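Long-range contact in orotidine-5-phosphate decarboxylase/orotate phosphoribosyltransferase, putative (Ompdcase-oprtase, putative) (Leishmania infantum, PDB 3QW3), which probably catalyses the decarboxylation of orotidine 5'-phosphate to UMP, as the decarboxylase part of a longer bifunctional UMP synthase: residues A[132-137]-A[172-177]. Numbering follows the deposited sequence.
Sequences VLCKTS and VGLVVG
V132 and V175 sit on neighbouring parallel strands, 129-135 and 172-176, bonded through their backbones. V132 N donates to G173 O at 2.9 Å, and the bond is nearly straight at 176°. V132 O accepts from V175 N at 2.8 Å. Beyond L133 the register slips by one residue, which makes a beta bulge at C134. V175 O then takes two donors in its carbonyl plane, C134 N at 3.0 Å and K135 N at 3.1 Å. The C134 bond is the more bent of the two, at 136°. Past the bulge, G177 N donates to K135 O at 2.8 Å.

L133 and V175 share one face of the sheet. Their side chains lie side by side, with L133 CD2 4.0 Å from V175 CG2. On the face of V132 and L174, C134 CB rests 3.9 Å from L174 CD2 and also touches V176 CG2. K135 CB meets V176 CG1 before its chain bends at chi2 (73°) and again at chi4, leading NZ back to T136 O and S141 OG.

Helix 181-190 covers C134, L174 and V176, while helix 154-163 packs on L174 and K135. The hydroxyl of Y113 of the second subunit hydrogen-bonds to C134 O, and the residue packs on L133. These two strands belong to the TIM barrel of the decarboxylase.

C134 N and K135 N share V175 O, so the extra residue at the bulge costs neither backbone N-H a partner. The cross-strand bonding carries on past the irregularity to G177, just beyond the end of strand 172-176, while C134 O is used by the second subunit instead.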
# COMPACT_ATOMS: atom_id res chain seq x y z
N VAL A 132 2.29 -11.45 0.46
CA VAL A 132 2.32 -10.51 1.58
C VAL A 132 3.75 -10.14 1.93
O VAL A 132 4.61 -11.01 2.06
CB VAL A 132 1.62 -11.10 2.83
CG1 VAL A 132 1.60 -10.08 3.96
CG2 VAL A 132 0.20 -11.53 2.48
N LEU A 133 4.01 -8.84 2.08
CA LEU A 133 5.35 -8.39 2.46
C LEU A 133 5.80 -9.06 3.74
O LEU A 133 5.04 -9.10 4.72
CB LEU A 133 5.39 -6.87 2.62
CG LEU A 133 4.88 -6.01 1.47
CD1 LEU A 133 5.01 -4.53 1.87
CD2 LEU A 133 5.66 -6.28 0.19
N CYS A 134 7.01 -9.58 3.74
CA CYS A 134 7.53 -10.27 4.92
C CYS A 134 8.89 -9.71 5.32
O CYS A 134 9.02 -9.04 6.34
CB CYS A 134 7.59 -11.78 4.68
SG CYS A 134 8.21 -12.73 6.07
N LYS A 135 9.89 -9.97 4.48
CA LYS A 135 11.23 -9.44 4.71
C LYS A 135 11.73 -8.78 3.44
O LYS A 135 11.84 -9.43 2.41
CB LYS A 135 12.18 -10.56 5.15
CG LYS A 135 13.62 -10.11 5.41
CD LYS A 135 13.73 -9.29 6.69
CE LYS A 135 15.20 -9.04 7.07
NZ LYS A 135 15.92 -8.16 6.10
N THR A 136 12.01 -7.48 3.53
CA THR A 136 12.58 -6.75 2.40
C THR A 136 14.04 -6.36 2.70
O THR A 136 14.45 -6.34 3.86
CB THR A 136 11.70 -5.53 2.01
OG1 THR A 136 11.51 -4.68 3.14
CG2 THR A 136 10.33 -6.01 1.53
N SER A 137 14.80 -6.07 1.65
CA SER A 137 16.25 -5.91 1.79
C SER A 137 16.74 -4.48 2.05
O SER A 137 17.90 -4.27 2.43
CB SER A 137 16.96 -6.51 0.58
OG SER A 137 16.78 -7.92 0.55
N VAL A 172 -1.95 -17.79 -0.31
CA VAL A 172 -1.05 -16.81 0.30
C VAL A 172 0.41 -17.15 -0.01
O VAL A 172 0.82 -18.31 0.08
CB VAL A 172 -1.27 -16.73 1.83
CG1 VAL A 172 -0.38 -15.65 2.47
CG2 VAL A 172 -2.73 -16.44 2.12
N GLY A 173 1.16 -16.12 -0.38
CA GLY A 173 2.60 -16.20 -0.56
C GLY A 173 3.25 -15.09 0.24
O GLY A 173 2.56 -14.28 0.86
N LEU A 174 4.58 -15.06 0.24
CA LEU A 174 5.33 -14.05 0.97
C LEU A 174 6.35 -13.37 0.08
O LEU A 174 6.93 -14.01 -0.79
CB LEU A 174 6.06 -14.69 2.15
CG LEU A 174 5.19 -15.24 3.28
CD1 LEU A 174 6.05 -16.06 4.23
CD2 LEU A 174 4.51 -14.11 4.02
N VAL A 175 6.57 -12.07 0.31
CA VAL A 175 7.66 -11.35 -0.35
C VAL A 175 8.87 -11.40 0.58
O VAL A 175 8.80 -10.91 1.71
CB VAL A 175 7.30 -9.88 -0.70
CG1 VAL A 175 8.47 -9.20 -1.43
CG2 VAL A 175 6.04 -9.84 -1.56
N VAL A 176 9.96 -12.00 0.11
CA VAL A 176 11.16 -12.21 0.92
C VAL A 176 12.39 -11.92 0.06
O VAL A 176 12.61 -12.59 -0.96
CB VAL A 176 11.26 -13.68 1.47
CG1 VAL A 176 12.35 -13.78 2.54
CG2 VAL A 176 9.93 -14.16 2.03
N GLY A 177 13.17 -10.93 0.47
CA GLY A 177 14.35 -10.48 -0.27
C GLY A 177 15.45 -11.53 -0.38
O GLY A 177 15.55 -12.42 0.46